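Local coordinates for protein Mn transporter subunit (Synechocystis sp. PCC 6803, PDB 3UJP) that probably serves as the manganese-binding, substrate-capturing subunit of a manganese transporter, at residues A[35-47]-A[271-285]. Residues are numbered along the deposited sequence; the frame is centred on the assembly and turned at random.
With MN (manganese (II) ion), chain D.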
# COMPACT_ATOMS: atom_id res chain seq x y z
N LEU A 35 12.72 4.54 1.80
CA LEU A 35 12.71 5.55 0.74
C LEU A 35 13.85 5.36 -0.26
O LEU A 35 15.00 5.10 0.15
CB LEU A 35 12.77 6.95 1.35
CG LEU A 35 11.90 7.95 0.60
CD1 LEU A 35 10.42 7.70 0.94
CD2 LEU A 35 12.31 9.40 0.90
N THR A 36 13.55 5.45 -1.55
CA THR A 36 14.62 5.36 -2.55
C THR A 36 14.63 6.55 -3.50
O THR A 36 13.60 7.14 -3.81
CB THR A 36 14.61 4.04 -3.36
OG1 THR A 36 13.29 3.78 -3.86
CG2 THR A 36 15.04 2.90 -2.50
N THR A 37 15.83 6.86 -3.97
CA THR A 37 16.06 8.01 -4.80
C THR A 37 15.22 8.02 -6.07
O THR A 37 14.44 8.95 -6.30
CB THR A 37 17.54 8.14 -5.12
OG1 THR A 37 18.04 6.87 -5.55
CG2 THR A 37 18.25 8.52 -3.85
N PHE A 38 15.38 6.98 -6.89
CA PHE A 38 14.58 6.89 -8.11
C PHE A 38 13.80 5.59 -8.28
O PHE A 38 14.07 4.60 -7.61
CB PHE A 38 15.43 7.16 -9.35
CG PHE A 38 16.52 6.16 -9.59
CD1 PHE A 38 16.50 5.37 -10.73
CD2 PHE A 38 17.57 6.05 -8.72
CE1 PHE A 38 17.50 4.48 -10.96
CE2 PHE A 38 18.57 5.16 -8.95
CZ PHE A 38 18.54 4.38 -10.07
N THR A 39 12.84 5.65 -9.19
CA THR A 39 11.92 4.56 -9.49
C THR A 39 12.54 3.21 -9.83
O THR A 39 11.90 2.18 -9.61
CB THR A 39 11.11 4.91 -10.69
OG1 THR A 39 11.99 4.95 -11.83
CG2 THR A 39 10.43 6.25 -10.51
N VAL A 40 13.72 3.17 -10.44
CA VAL A 40 14.29 1.87 -10.73
C VAL A 40 14.65 1.22 -9.42
O VAL A 40 14.22 0.11 -9.14
CB VAL A 40 15.52 1.93 -11.60
CG1 VAL A 40 16.00 0.54 -11.85
CG2 VAL A 40 15.20 2.63 -12.91
N LEU A 41 15.42 1.91 -8.59
CA LEU A 41 15.70 1.39 -7.27
C LEU A 41 14.40 1.04 -6.54
O LEU A 41 14.36 0.10 -5.75
CB LEU A 41 16.52 2.37 -6.44
CG LEU A 41 18.00 2.43 -6.75
CD1 LEU A 41 18.74 3.00 -5.56
CD2 LEU A 41 18.50 1.05 -7.09
N ALA A 42 13.34 1.79 -6.79
CA ALA A 42 12.11 1.56 -6.03
C ALA A 42 11.51 0.17 -6.32
O ALA A 42 11.03 -0.50 -5.40
CB ALA A 42 11.08 2.68 -6.25
N ASP A 43 11.56 -0.26 -7.58
CA ASP A 43 11.04 -1.56 -8.02
C ASP A 43 11.93 -2.72 -7.58
O ASP A 43 11.42 -3.76 -7.20
CB ASP A 43 10.87 -1.59 -9.53
CG ASP A 43 10.42 -2.95 -10.03
OD1 ASP A 43 9.22 -3.27 -9.87
OD2 ASP A 43 11.25 -3.70 -10.59
N MET A 44 13.24 -2.53 -7.64
CA MET A 44 14.20 -3.50 -7.11
C MET A 44 14.04 -3.75 -5.61
O MET A 44 14.14 -4.89 -5.16
CB MET A 44 15.62 -3.04 -7.32
CG MET A 44 16.00 -2.83 -8.74
SD MET A 44 17.79 -2.60 -8.88
CE MET A 44 18.41 -3.79 -7.68
N VAL A 45 13.83 -2.70 -4.81
CA VAL A 45 13.68 -2.94 -3.38
C VAL A 45 12.28 -3.45 -3.09
O VAL A 45 12.11 -4.39 -2.31
CB VAL A 45 14.03 -1.72 -2.49
CG1 VAL A 45 15.39 -1.16 -2.84
CG2 VAL A 45 12.98 -0.65 -2.60
N GLN A 46 11.28 -2.87 -3.75
CA GLN A 46 9.92 -3.35 -3.55
C GLN A 46 9.89 -4.86 -3.83
O GLN A 46 9.03 -5.58 -3.33
CB GLN A 46 8.90 -2.58 -4.41
CG GLN A 46 7.56 -3.32 -4.63
CD GLN A 46 6.57 -3.25 -3.44
OE1 GLN A 46 6.93 -3.47 -2.27
NE2 GLN A 46 5.30 -2.96 -3.75
N ASN A 47 10.86 -5.33 -4.60
CA ASN A 47 10.91 -6.74 -4.93
C ASN A 47 11.57 -7.61 -3.88
O ASN A 47 11.33 -8.80 -3.87
CB ASN A 47 11.46 -6.99 -6.34
CG ASN A 47 10.34 -7.25 -7.34
OD1 ASN A 47 9.67 -8.28 -7.24
ND2 ASN A 47 10.11 -6.32 -8.27
N VAL A 271 16.95 3.84 -18.65
CA VAL A 271 17.99 3.59 -17.64
C VAL A 271 17.72 4.16 -16.27
O VAL A 271 17.82 3.45 -15.26
CB VAL A 271 19.36 4.13 -18.00
CG1 VAL A 271 20.34 3.01 -18.04
CG2 VAL A 271 19.33 4.92 -19.30
N ASP A 272 17.46 5.46 -16.24
CA ASP A 272 17.39 6.20 -14.99
C ASP A 272 15.97 6.25 -14.46
O ASP A 272 15.72 6.86 -13.42
CB ASP A 272 17.96 7.60 -15.19
CG ASP A 272 19.49 7.59 -15.45
OD1 ASP A 272 20.16 6.58 -15.20
OD2 ASP A 272 20.04 8.62 -15.88
N SER A 273 15.04 5.62 -15.17
CA SER A 273 13.64 5.60 -14.76
C SER A 273 12.83 4.63 -15.61
O SER A 273 13.11 4.44 -16.79
CB SER A 273 13.04 7.01 -14.84
OG SER A 273 11.66 6.95 -15.17
N LEU A 274 11.79 4.08 -15.00
CA LEU A 274 10.90 3.12 -15.62
C LEU A 274 9.78 3.82 -16.31
O LEU A 274 9.88 5.00 -16.57
CB LEU A 274 10.28 2.22 -14.58
CG LEU A 274 11.09 1.70 -13.41
CD1 LEU A 274 10.22 0.95 -12.51
CD2 LEU A 274 12.16 0.79 -13.88
N SER A 275 8.71 3.09 -16.60
CA SER A 275 7.55 3.66 -17.28
C SER A 275 6.29 3.52 -16.44
O SER A 275 6.34 3.02 -15.32
CB SER A 275 7.35 2.99 -18.64
OG SER A 275 6.77 3.88 -19.57
N THR A 276 5.17 3.97 -16.99
CA THR A 276 3.89 3.89 -16.28
C THR A 276 3.38 2.45 -16.33
O THR A 276 4.00 1.59 -16.93
CB THR A 276 2.87 4.86 -16.91
OG1 THR A 276 2.71 4.55 -18.30
CG2 THR A 276 3.36 6.31 -16.79
N GLU A 277 2.27 2.19 -15.66
CA GLU A 277 1.61 0.89 -15.79
C GLU A 277 1.45 0.60 -17.28
O GLU A 277 1.55 -0.55 -17.72
CB GLU A 277 0.23 0.97 -15.15
CG GLU A 277 -0.52 2.25 -15.54
CD GLU A 277 -1.98 2.25 -15.14
OE1 GLU A 277 -2.46 1.25 -14.57
OE2 GLU A 277 -2.65 3.27 -15.40
N GLU A 278 1.19 1.66 -18.04
CA GLU A 278 1.09 1.59 -19.50
C GLU A 278 2.48 1.73 -20.05
O GLU A 278 3.40 2.05 -19.31
CB GLU A 278 0.21 2.72 -20.04
CG GLU A 278 -1.25 2.66 -19.60
CD GLU A 278 -2.03 1.54 -20.28
OE1 GLU A 278 -1.79 1.27 -21.48
OE2 GLU A 278 -2.88 0.91 -19.61
N GLY A 279 2.64 1.51 -21.35
CA GLY A 279 3.97 1.54 -21.93
C GLY A 279 4.87 0.46 -21.34
O GLY A 279 4.53 -0.14 -20.31
N PRO A 280 6.04 0.23 -21.98
CA PRO A 280 6.95 -0.88 -21.64
C PRO A 280 7.67 -0.57 -20.34
O PRO A 280 7.50 0.53 -19.80
CB PRO A 280 7.95 -0.85 -22.78
CG PRO A 280 7.98 0.57 -23.21
CD PRO A 280 6.65 1.18 -22.92
N VAL A 281 8.47 -1.50 -19.82
CA VAL A 281 9.28 -1.16 -18.65
C VAL A 281 8.47 -0.59 -17.46
O VAL A 281 8.77 0.49 -16.97
CB VAL A 281 10.33 -0.08 -19.00
CG1 VAL A 281 11.49 -0.16 -18.06
CG2 VAL A 281 10.83 -0.23 -20.40
N PRO A 282 7.44 -1.31 -16.99
CA PRO A 282 6.87 -0.85 -15.73
C PRO A 282 7.63 -1.49 -14.57
O PRO A 282 7.33 -1.14 -13.42
CB PRO A 282 5.45 -1.40 -15.80
CG PRO A 282 5.65 -2.73 -16.50
CD PRO A 282 6.75 -2.50 -17.50
N THR A 283 8.58 -2.38 -14.84
CA THR A 283 9.40 -2.98 -13.78
C THR A 283 10.90 -3.16 -14.11
O THR A 283 11.27 -3.16 -15.27
CB THR A 283 8.80 -4.32 -13.28
OG1 THR A 283 9.28 -5.44 -14.06
CG2 THR A 283 7.26 -4.24 -13.27
N PHE A 284 11.77 -3.28 -13.11
CA PHE A 284 13.18 -3.39 -13.44
C PHE A 284 13.50 -4.54 -14.39
O PHE A 284 14.18 -4.35 -15.39
CB PHE A 284 14.10 -3.49 -12.24
CG PHE A 284 15.56 -3.58 -12.62
CD1 PHE A 284 16.07 -2.75 -13.61
CD2 PHE A 284 16.42 -4.47 -12.01
CE1 PHE A 284 17.39 -2.81 -13.97
CE2 PHE A 284 17.77 -4.54 -12.38
CZ PHE A 284 18.24 -3.71 -13.36
N LEU A 285 13.02 -5.74 -14.05
CA LEU A 285 13.16 -6.88 -14.94
C LEU A 285 12.62 -6.57 -16.35
O LEU A 285 13.34 -6.70 -17.31
CB LEU A 285 12.49 -8.12 -14.33
CG LEU A 285 13.37 -9.05 -13.48
CD1 LEU A 285 14.61 -8.36 -13.03
CD2 LEU A 285 12.63 -9.61 -12.30
MN MN D . 21.95 8.61 -16.12
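The first turns of helix 39-49 lie against the loop 271-283 and the helix starting at Phe284, and the two backbones come nearest where the CA atoms of Val40 and Ser273 are 5.5 Å apart. Thr39 OG1 accepts Leu274 N at 3.3 Å, a long but fairly straight bond. One turn further on, Asp43 OD2 accepts Phe284 N at 2.6 Å in a nearly straight bond. The amide comes from above the carboxylate plane, 61° out of it. The Asp43 carboxylate is carried across to Phe284 because CG stands anti to the backbone N (chi1 177°). Thr283 is the N-cap residue of the second helix, and its OG1 takes Asp286 N.

Val40 splits its branches: CG2 rests on Leu274 CD2 at 3.7 Å and beside the Val271 carbonyl, whereas CG1 meets the Phe284 ring at CD1. Met44 reaches the same ring through CG and its sulfur, SD lying 4.3 Å from the Phe284 ring centroid in an oblique Met-aromatic contact. Ala139 and Tyr168, from helices 136-153 and 158-183, also touch Phe284. At the Asp272 end of the contact, Phe38 CD1 approaches Asp272 O at 3.2 Å, and Trp133 meets the Phe38 ring.

The CB of Asp272 points away from the first segment, and its OD2 binds manganese (1.9 Å), in a site completed by His66, His131 and Glu197. The contact thus joins the helix after strand 33-36 of the N-terminal parallel sheet to the metal-bearing loop and helix 284-296 of the C-terminal part, consistent with the two-lobed proteins of this family, whose lobes a long helix (here 158-183) links. Asp43 accepts an amide at the start of helix 284-296, whose dipole would probably stabilise its negative charge.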